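Local coordinates for protein insulinase family protease (Yersinia pestis, PDB 3GO9) that is a predicted protease of the insulinase (M16) family that binds zinc, although its peptidase activity and substrate have not been established, at residues E63-L74 and V194-Y203; P105-F113 and P159-I167. All blocks are in the same frame, centred on the assembly; numbering follows the deposited sequence.

In the fold
The two contacts have centres about 16 Å apart and meet at one zinc ion. Contact 1 packs the start of helix 70-80 against helix 196-206. Contact 2 pairs strands 107-109 and 160-162 at one end of the seven-stranded mixed sheet. Along the chain contact 2 is nested within contact 1: the order is 63-74, 105-113, 159-167, 194-203. Helix 70-80 also packs on the strand pair of contact 2. His-72 of contact 1 binds the zinc through NE2, and Ile-160 of contact 2 binds it through its carbonyl oxygen. The other ring nitrogen, His-72 ND1, is probably hydrogen-bonded to Thr-109 OG1 at 2.7 Å, which would help to set the turn of the metal-binding imidazole.

Contact 1 (E63-L74 and V194-Y203); sequences ENTQEVGFAHLL and VDVEKLKQFY. With ZN (zinc ion), chain C.
Phe-70 CG lies anti to its carbonyl carbon (chi1 -81°), and Phe-202 CG lies anti to its backbone N (chi1 176°). These torsions aim the edge of the Phe-70 ring at the face of Phe-202. The result is a T-shaped pair with centroids 5.7 Å apart and planes at 82°. Phe-70 CB also sits over the Phe-202 face in a CH-pi contact. The Phe-70 ring is itself sandwiched: Leu-199 CD1 lies 3.8 Å from its centroid on one face, and Glu-67 CA lies over the opposite face. The same Leu-199 CD1 touches Leu-74 CD2 at 3.6 Å, while Leu-74 CD1 reaches the edge of Phe-202. In active M16 peptidases the matching helix carries the inverted zinc motif HxxEH. Here His-72 keeps the first histidine and binds zinc, but the motif's glutamate and second histidine are absent. Segment 196-203 runs nearly at right angles to 70-74. Two buried carboxylates shape the preceding loop. Glu-63 OE1 accepts from Gly-69 N at 3.0 Å, and Glu-63 OE2 accepts from Ala-71 N at 2.8 Å; its CG touches Phe-202 CZ. Glu-67 OE1 takes Asn-64 N at 3.0 Å and also lies 3.5 Å from Phe-202 CD1, at the ring edge, where the partly positive ring hydrogens probably favour it.

Contact 2 (P105-F113 and P159-I167); sequences PPAITSYDF and PIATFPQNI. With ZN (zinc ion), chain C.
Ile-108 opposite Ala-161 and Thr-109 opposite Thr-162 form a parallel beta pair, joined by backbone hydrogen bonds. Ala-161 N gives to Ala-107 O at 3.0 Å, in the carbonyl plane. Thr-109 N gives to Ala-161 O at 2.8 Å, and Phe-163 N to Thr-109 O at 3.0 Å. Ser-110 then adds a side-chain bond: a chi1 of -174° swings OG away from the backbone N, and OG donates to Phe-163 O at 2.6 Å, from above the carbonyl plane. The same OG lies at the edge of the Phe-163 ring. On one face of the pair, Ile-108 CG1 and Pro-105 CG both reach Ala-161 CB, the proline carbon at 3.6 Å. On the other, Thr-109 CG2 meets Ile-160 CG2 at 3.7 Å, and this face lies under helix 70-80. Farther along, a cis peptide bond leads into Pro-164, whose CD sits at the edge of the Tyr-111 ring. Thr-162 OG1 donates to Pro-164 O at 2.7 Å and ties down this bend. The Tyr-111 hydroxyl is hydrogen-bonded to Trp-172 NE1 of helix 170-175. Strand 114-120 flanks 107-109 on the side away from 160-162. Ile-160 O is bound to zinc at 2.4 Å, so the outermost strand of the mixed parallel and antiparallel sheet supplies a backbone ligand to the site that His-72 and Asp-158 share.

Contact 1 (E63-L74 and V194-Y203)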
loop_
_atom_site.group_PDB
_atom_site.type_symbol
_atom_site.label_atom_id
_atom_site.label_comp_id
_atom_site.label_asym_id
_atom_site.label_seq_id
_atom_site.Cartn_x
_atom_site.Cartn_y
_atom_site.Cartn_z
ATOM N N GLU A 63 -8.814 10.531 16.984
ATOM C CA GLU A 63 -8.559 10.740 18.407
ATOM C C GLU A 63 -8.354 12.185 18.781
ATOM O O GLU A 63 -7.533 12.861 18.149
ATOM C CB GLU A 63 -7.255 10.001 18.795
ATOM C CG GLU A 63 -7.386 8.477 18.703
ATOM C CD GLU A 63 -6.057 7.738 18.755
ATOM O OE1 GLU A 63 -4.974 8.387 18.896
ATOM O OE2 GLU A 63 -6.075 6.473 18.696
ATOM N N ASN A 64 -9.034 12.633 19.818
ATOM C CA ASN A 64 -8.708 13.907 20.438
ATOM C C ASN A 64 -7.594 13.681 21.432
ATOM O O ASN A 64 -7.129 12.563 21.568
ATOM C CB ASN A 64 -9.952 14.580 21.003
ATOM C CG ASN A 64 -10.571 13.885 22.218
ATOM O OD1 ASN A 64 -9.880 13.305 23.055
ATOM N ND2 ASN A 64 -11.913 14.001 22.350
ATOM N N THR A 65 -7.116 14.733 22.140
ATOM C CA THR A 65 -5.994 14.478 23.013
ATOM C C THR A 65 -6.290 13.688 24.254
ATOM O O THR A 65 -5.340 13.203 24.859
ATOM C CB THR A 65 -5.248 15.759 23.439
ATOM O OG1 THR A 65 -6.173 16.632 24.042
ATOM C CG2 THR A 65 -4.643 16.403 22.255
ATOM N N GLN A 66 -7.562 13.480 24.585
ATOM C CA GLN A 66 -7.941 12.620 25.689
ATOM C C GLN A 66 -8.089 11.166 25.244
ATOM O O GLN A 66 -8.586 10.342 26.038
ATOM C CB GLN A 66 -9.252 13.111 26.294
ATOM C CG GLN A 66 -9.163 14.587 26.723
ATOM C CD GLN A 66 -7.971 14.845 27.576
ATOM O OE1 GLN A 66 -7.008 15.492 27.153
ATOM N NE2 GLN A 66 -8.014 14.340 28.801
ATOM N N GLU A 67 -7.780 10.895 23.973
ATOM C CA GLU A 67 -8.036 9.580 23.349
ATOM C C GLU A 67 -6.823 9.001 22.673
ATOM O O GLU A 67 -6.955 8.099 21.851
ATOM C CB GLU A 67 -9.179 9.660 22.325
ATOM C CG GLU A 67 -10.526 10.082 22.987
ATOM C CD GLU A 67 -11.586 10.495 21.989
ATOM O OE1 GLU A 67 -11.260 10.905 20.825
ATOM O OE2 GLU A 67 -12.787 10.379 22.358
ATOM N N VAL A 68 -5.645 9.543 22.977
ATOM C CA VAL A 68 -4.417 9.146 22.346
ATOM C C VAL A 68 -4.227 7.648 22.531
ATOM O O VAL A 68 -4.319 7.122 23.652
ATOM C CB VAL A 68 -3.231 9.918 22.974
ATOM C CG1 VAL A 68 -1.915 9.339 22.517
ATOM C CG2 VAL A 68 -3.362 11.438 22.667
ATOM N N GLY A 69 -4.016 6.962 21.415
ATOM C CA GLY A 69 -3.737 5.526 21.432
ATOM C C GLY A 69 -4.989 4.650 21.475
ATOM O O GLY A 69 -4.871 3.404 21.460
ATOM N N PHE A 70 -6.180 5.258 21.581
ATOM C CA PHE A 70 -7.426 4.485 21.692
ATOM C C PHE A 70 -7.643 3.582 20.476
ATOM O O PHE A 70 -7.993 2.404 20.631
ATOM C CB PHE A 70 -8.651 5.392 21.896
ATOM C CG PHE A 70 -8.874 5.869 23.296
ATOM C CD1 PHE A 70 -7.910 5.797 24.287
ATOM C CD2 PHE A 70 -10.123 6.366 23.632
ATOM C CE1 PHE A 70 -8.212 6.198 25.571
ATOM C CE2 PHE A 70 -10.412 6.780 24.895
ATOM C CZ PHE A 70 -9.458 6.720 25.865
ATOM N N ALA A 71 -7.415 4.083 19.279
ATOM C CA ALA A 71 -7.706 3.246 18.095
ATOM C C ALA A 71 -6.763 2.057 18.041
ATOM O O ALA A 71 -7.104 0.969 17.530
ATOM C CB ALA A 71 -7.542 4.070 16.830
ATOM N N HIS A 72 -5.539 2.253 18.500
ATOM C CA HIS A 72 -4.556 1.131 18.504
ATOM C C HIS A 72 -4.852 0.109 19.607
ATOM O O HIS A 72 -4.462 -1.074 19.477
ATOM C CB HIS A 72 -3.153 1.710 18.616
ATOM C CG HIS A 72 -2.062 0.721 18.375
ATOM N ND1 HIS A 72 -1.724 0.313 17.102
ATOM C CD2 HIS A 72 -1.168 0.160 19.213
ATOM C CE1 HIS A 72 -0.689 -0.510 17.182
ATOM N NE2 HIS A 72 -0.371 -0.646 18.451
ATOM N N LEU A 73 -5.465 0.538 20.691
ATOM C CA LEU A 73 -5.783 -0.340 21.833
ATOM C C LEU A 73 -6.968 -1.261 21.558
ATOM O O LEU A 73 -6.976 -2.435 21.929
ATOM C CB LEU A 73 -6.039 0.455 23.122
ATOM C CG LEU A 73 -6.405 -0.319 24.380
ATOM C CD1 LEU A 73 -5.390 -1.351 24.696
ATOM C CD2 LEU A 73 -6.605 0.617 25.556
ATOM N N LEU A 74 -7.990 -0.729 20.874
ATOM C CA LEU A 74 -9.237 -1.476 20.669
ATOM C C LEU A 74 -8.980 -2.870 20.113
ATOM O O LEU A 74 -9.521 -3.819 20.635
ATOM C CB LEU A 74 -10.236 -0.689 19.807
ATOM C CG LEU A 74 -10.811 0.622 20.343
ATOM C CD1 LEU A 74 -11.646 1.364 19.264
ATOM C CD2 LEU A 74 -11.617 0.338 21.615
ATOM N N VAL A 194 -6.585 4.465 32.286
ATOM C CA VAL A 194 -7.498 4.624 31.142
ATOM C C VAL A 194 -8.885 4.853 31.675
ATOM O O VAL A 194 -9.355 4.119 32.562
ATOM C CB VAL A 194 -7.501 3.354 30.265
ATOM C CG1 VAL A 194 -8.570 3.467 29.124
ATOM C CG2 VAL A 194 -6.109 3.113 29.686
ATOM N N ASP A 195 -9.559 5.849 31.105
ATOM C CA ASP A 195 -10.944 6.089 31.363
ATOM C C ASP A 195 -11.706 5.133 30.462
ATOM O O ASP A 195 -11.844 5.399 29.256
ATOM C CB ASP A 195 -11.247 7.540 31.008
ATOM C CG ASP A 195 -12.677 7.914 31.281
ATOM O OD1 ASP A 195 -12.904 9.119 31.466
ATOM O OD2 ASP A 195 -13.560 7.048 31.304
ATOM N N VAL A 196 -12.073 3.976 31.028
ATOM C CA VAL A 196 -12.665 2.893 30.244
ATOM C C VAL A 196 -14.000 3.369 29.640
ATOM O O VAL A 196 -14.345 3.016 28.505
ATOM C CB VAL A 196 -12.787 1.579 31.074
ATOM C CG1 VAL A 196 -13.600 0.562 30.367
ATOM C CG2 VAL A 196 -11.361 1.030 31.441
ATOM N N GLU A 197 -14.717 4.242 30.361
ATOM C CA GLU A 197 -15.982 4.748 29.830
ATOM C C GLU A 197 -15.753 5.583 28.557
ATOM O O GLU A 197 -16.504 5.446 27.581
ATOM C CB GLU A 197 -16.739 5.527 30.903
ATOM C CG GLU A 197 -17.158 4.620 32.101
ATOM C CD GLU A 197 -18.144 3.547 31.704
ATOM O OE1 GLU A 197 -18.993 3.806 30.815
ATOM O OE2 GLU A 197 -18.077 2.440 32.287
ATOM N N LYS A 198 -14.708 6.376 28.548
ATOM C CA LYS A 198 -14.390 7.222 27.404
ATOM C C LYS A 198 -13.928 6.344 26.237
ATOM O O LYS A 198 -14.208 6.633 25.071
ATOM C CB LYS A 198 -13.319 8.240 27.703
ATOM C CG LYS A 198 -13.197 9.279 26.600
ATOM C CD LYS A 198 -12.419 10.504 27.019
ATOM C CE LYS A 198 -13.365 11.579 27.606
ATOM N NZ LYS A 198 -12.700 12.911 27.614
ATOM N N LEU A 199 -13.197 5.299 26.563
ATOM C CA LEU A 199 -12.788 4.346 25.520
ATOM C C LEU A 199 -14.006 3.705 24.845
ATOM O O LEU A 199 -14.017 3.529 23.627
ATOM C CB LEU A 199 -11.829 3.339 26.124
ATOM C CG LEU A 199 -11.289 2.248 25.202
ATOM C CD1 LEU A 199 -10.503 2.774 23.998
ATOM C CD2 LEU A 199 -10.453 1.261 25.958
ATOM N N LYS A 200 -15.004 3.303 25.635
ATOM C CA LYS A 200 -16.190 2.654 25.072
ATOM C C LYS A 200 -16.944 3.672 24.200
ATOM O O LYS A 200 -17.452 3.340 23.165
ATOM C CB LYS A 200 -17.126 2.198 26.191
ATOM C CG LYS A 200 -16.619 1.113 27.079
ATOM C CD LYS A 200 -17.738 0.773 28.147
ATOM C CE LYS A 200 -17.172 0.222 29.455
ATOM N NZ LYS A 200 -18.103 -0.678 30.158
ATOM N N GLN A 201 -17.004 4.910 24.646
ATOM C CA GLN A 201 -17.692 5.948 23.900
ATOM C C GLN A 201 -17.005 6.190 22.561
ATOM O O GLN A 201 -17.664 6.310 21.510
ATOM C CB GLN A 201 -17.734 7.229 24.722
ATOM C CG GLN A 201 -18.673 7.073 25.889
ATOM C CD GLN A 201 -18.815 8.353 26.701
ATOM O OE1 GLN A 201 -17.820 8.987 27.095
ATOM N NE2 GLN A 201 -20.065 8.736 26.963
ATOM N N PHE A 202 -15.676 6.176 22.574
ATOM C CA PHE A 202 -14.887 6.322 21.338
ATOM C C PHE A 202 -15.194 5.194 20.384
ATOM O O PHE A 202 -15.422 5.396 19.207
ATOM C CB PHE A 202 -13.388 6.369 21.667
ATOM C CG PHE A 202 -12.489 6.423 20.484
ATOM C CD1 PHE A 202 -12.074 7.631 19.919
ATOM C CD2 PHE A 202 -11.952 5.284 19.970
ATOM C CE1 PHE A 202 -11.225 7.653 18.841
ATOM C CE2 PHE A 202 -11.125 5.306 18.883
ATOM C CZ PHE A 202 -10.733 6.489 18.325
ATOM N N TYR A 203 -15.181 3.973 20.902
ATOM C CA TYR A 203 -15.501 2.804 20.100
ATOM C C TYR A 203 -16.864 2.903 19.457
ATOM O O TYR A 203 -17.020 2.651 18.246
ATOM C CB TYR A 203 -15.472 1.594 20.988
ATOM C CG TYR A 203 -16.045 0.339 20.392
ATOM C CD1 TYR A 203 -15.416 -0.287 19.365
ATOM C CD2 TYR A 203 -17.176 -0.230 20.923
ATOM C CE1 TYR A 203 -15.925 -1.431 18.771
ATOM C CE2 TYR A 203 -17.700 -1.397 20.389
ATOM C CZ TYR A 203 -17.062 -2.010 19.311
ATOM O OH TYR A 203 -17.605 -3.183 18.801
HETATM ZN ZN ZN C . 1.366 -1.680 18.473
HETATM O O HOH W 1 1.524 -0.915 19.912
HETATM O O HOH W 2 2.577 -0.956 17.212
#

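Contact 2 (P105-F113 and P159-I167)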
loop_
_atom_site.group_PDB
_atom_site.type_symbol
_atom_site.label_atom_id
_atom_site.label_comp_id
_atom_site.label_asym_id
_atom_site.label_seq_id
_atom_site.Cartn_x
_atom_site.Cartn_y
_atom_site.Cartn_z
ATOM N N PRO A 105 -0.256 -9.514 10.955
ATOM C CA PRO A 105 -0.749 -9.406 12.323
ATOM C C PRO A 105 -2.260 -9.382 12.359
ATOM O O PRO A 105 -2.916 -8.984 11.386
ATOM C CB PRO A 105 -0.172 -8.087 12.819
ATOM C CG PRO A 105 0.136 -7.285 11.591
ATOM C CD PRO A 105 0.328 -8.253 10.449
ATOM N N PRO A 106 -2.837 -9.675 13.524
ATOM C CA PRO A 106 -4.306 -9.675 13.624
ATOM C C PRO A 106 -4.948 -8.358 13.284
ATOM O O PRO A 106 -6.039 -8.311 12.717
ATOM C CB PRO A 106 -4.567 -10.059 15.079
ATOM C CG PRO A 106 -3.391 -10.812 15.477
ATOM C CD PRO A 106 -2.224 -10.144 14.774
ATOM N N ALA A 107 -4.280 -7.286 13.637
ATOM C CA ALA A 107 -4.730 -5.963 13.220
ATOM C C ALA A 107 -3.556 -5.038 13.017
ATOM O O ALA A 107 -2.493 -5.200 13.612
ATOM C CB ALA A 107 -5.666 -5.353 14.242
ATOM N N ILE A 108 -3.779 -4.108 12.109
ATOM C CA ILE A 108 -2.883 -3.032 11.779
ATOM C C ILE A 108 -3.659 -1.768 11.930
ATOM O O ILE A 108 -4.766 -1.648 11.360
ATOM C CB ILE A 108 -2.411 -3.134 10.284
ATOM C CG1 ILE A 108 -1.607 -4.407 10.062
ATOM C CG2 ILE A 108 -1.625 -1.852 9.861
ATOM C CD1 ILE A 108 -1.416 -4.759 8.604
ATOM N N THR A 109 -3.149 -0.813 12.700
ATOM C CA THR A 109 -3.835 0.467 12.806
ATOM C C THR A 109 -2.994 1.603 12.255
ATOM O O THR A 109 -1.760 1.527 12.224
ATOM C CB THR A 109 -4.253 0.791 14.235
ATOM O OG1 THR A 109 -3.147 1.191 15.004
ATOM C CG2 THR A 109 -4.949 -0.414 14.896
ATOM N N SER A 110 -3.647 2.645 11.780
ATOM C CA SER A 110 -2.939 3.681 11.082
ATOM C C SER A 110 -3.629 5.016 11.357
ATOM O O SER A 110 -4.378 5.145 12.331
ATOM C CB SER A 110 -2.872 3.290 9.582
ATOM O OG SER A 110 -2.075 4.185 8.822
ATOM N N TYR A 111 -3.324 6.023 10.550
ATOM C CA TYR A 111 -3.883 7.342 10.720
ATOM C C TYR A 111 -5.364 7.386 10.435
ATOM O O TYR A 111 -6.107 8.044 11.101
ATOM C CB TYR A 111 -3.101 8.285 9.760
ATOM C CG TYR A 111 -1.689 8.436 10.136
ATOM C CD1 TYR A 111 -1.314 9.296 11.189
ATOM C CD2 TYR A 111 -0.673 7.692 9.534
ATOM C CE1 TYR A 111 0.037 9.380 11.583
ATOM C CE2 TYR A 111 0.645 7.810 9.914
ATOM C CZ TYR A 111 1.003 8.666 10.935
ATOM O OH TYR A 111 2.339 8.761 11.330
ATOM N N ASP A 112 -5.793 6.685 9.370
ATOM C CA ASP A 112 -7.166 6.771 8.897
ATOM C C ASP A 112 -7.873 5.454 8.707
ATOM O O ASP A 112 -8.996 5.441 8.219
ATOM C CB ASP A 112 -7.304 7.645 7.629
ATOM C CG ASP A 112 -6.647 7.095 6.416
ATOM O OD1 ASP A 112 -6.097 5.986 6.483
ATOM O OD2 ASP A 112 -6.651 7.838 5.383
ATOM N N PHE A 113 -7.262 4.382 9.183
ATOM C CA PHE A 113 -7.885 3.078 9.148
ATOM C C PHE A 113 -7.353 2.144 10.207
ATOM O O PHE A 113 -6.256 2.312 10.742
ATOM C CB PHE A 113 -7.776 2.403 7.748
ATOM C CG PHE A 113 -6.419 1.914 7.414
ATOM C CD1 PHE A 113 -6.014 0.609 7.738
ATOM C CD2 PHE A 113 -5.498 2.755 6.754
ATOM C CE1 PHE A 113 -4.751 0.155 7.404
ATOM C CE2 PHE A 113 -4.194 2.303 6.477
ATOM C CZ PHE A 113 -3.844 1.028 6.750
ATOM N N PRO A 159 0.675 -7.298 19.754
ATOM C CA PRO A 159 0.323 -7.961 18.511
ATOM C C PRO A 159 -0.233 -7.024 17.454
ATOM O O PRO A 159 -0.461 -7.449 16.335
ATOM C CB PRO A 159 -0.747 -8.963 18.952
ATOM C CG PRO A 159 -1.427 -8.297 20.053
ATOM C CD PRO A 159 -0.345 -7.472 20.788
ATOM N N ILE A 160 -0.451 -5.756 17.784
ATOM C CA ILE A 160 -1.070 -4.808 16.858
ATOM C C ILE A 160 -0.009 -3.949 16.149
ATOM O O ILE A 160 0.796 -3.261 16.801
ATOM C CB ILE A 160 -2.071 -3.878 17.610
ATOM C CG1 ILE A 160 -3.027 -4.721 18.481
ATOM C CG2 ILE A 160 -2.904 -3.002 16.598
ATOM C CD1 ILE A 160 -3.758 -5.886 17.756
ATOM N N ALA A 161 0.017 -4.019 14.841
ATOM C CA ALA A 161 0.996 -3.319 14.049
ATOM C C ALA A 161 0.501 -1.964 13.666
ATOM O O ALA A 161 -0.689 -1.624 13.858
ATOM C CB ALA A 161 1.324 -4.119 12.775
ATOM N N THR A 162 1.402 -1.184 13.103
ATOM C CA THR A 162 1.000 0.084 12.524
ATOM C C THR A 162 1.243 0.122 11.018
ATOM O O THR A 162 1.970 -0.696 10.471
ATOM C CB THR A 162 1.809 1.246 13.156
ATOM O OG1 THR A 162 3.217 1.019 12.989
ATOM C CG2 THR A 162 1.525 1.367 14.658
ATOM N N PHE A 163 0.585 1.044 10.339
ATOM C CA PHE A 163 0.986 1.429 8.981
ATOM C C PHE A 163 1.249 2.931 8.953
ATOM O O PHE A 163 0.373 3.698 9.367
ATOM C CB PHE A 163 -0.062 1.116 7.947
ATOM C CG PHE A 163 0.368 1.541 6.584
ATOM C CD1 PHE A 163 1.328 0.782 5.908
ATOM C CD2 PHE A 163 -0.040 2.763 6.052
ATOM C CE1 PHE A 163 1.803 1.209 4.682
ATOM C CE2 PHE A 163 0.436 3.202 4.813
ATOM C CZ PHE A 163 1.363 2.402 4.134
ATOM N N PRO A 164 2.430 3.374 8.460
ATOM C CA PRO A 164 3.605 2.593 8.114
ATOM C C PRO A 164 4.053 1.703 9.270
ATOM O O PRO A 164 3.765 1.936 10.468
ATOM C CB PRO A 164 4.669 3.680 7.769
ATOM C CG PRO A 164 3.848 4.803 7.245
ATOM C CD PRO A 164 2.653 4.798 8.196
ATOM N N GLN A 165 4.791 0.657 8.919
ATOM C CA GLN A 165 5.179 -0.325 9.864
ATOM C C GLN A 165 6.089 0.207 10.981
ATOM O O GLN A 165 6.006 -0.227 12.135
ATOM C CB GLN A 165 5.825 -1.508 9.119
ATOM C CG GLN A 165 6.456 -2.481 9.995
ATOM C CD GLN A 165 6.780 -3.777 9.247
ATOM O OE1 GLN A 165 6.768 -4.855 9.829
ATOM N NE2 GLN A 165 7.050 -3.660 7.939
ATOM N N ASN A 166 6.922 1.209 10.642
ATOM C CA ASN A 166 7.788 1.805 11.616
ATOM C C ASN A 166 7.607 3.325 11.593
ATOM O O ASN A 166 8.143 4.021 10.724
ATOM C CB ASN A 166 9.270 1.450 11.352
ATOM C CG ASN A 166 10.195 2.101 12.351
ATOM O OD1 ASN A 166 9.764 2.682 13.371
ATOM N ND2 ASN A 166 11.513 1.977 12.097
ATOM N N ILE A 167 6.790 3.797 12.520
ATOM C CA ILE A 167 6.437 5.249 12.573
ATOM C C ILE A 167 7.630 6.047 13.008
ATOM O O ILE A 167 7.705 7.244 12.755
ATOM C CB ILE A 167 5.271 5.419 13.560
ATOM C CG1 ILE A 167 4.024 4.646 13.065
ATOM C CG2 ILE A 167 4.929 6.847 13.775
ATOM C CD1 ILE A 167 3.388 5.071 11.754
HETATM ZN ZN ZN C . 1.366 -1.680 18.473
HETATM O O HOH W 1 1.524 -0.915 19.912
HETATM O O HOH W 2 2.577 -0.956 17.212
#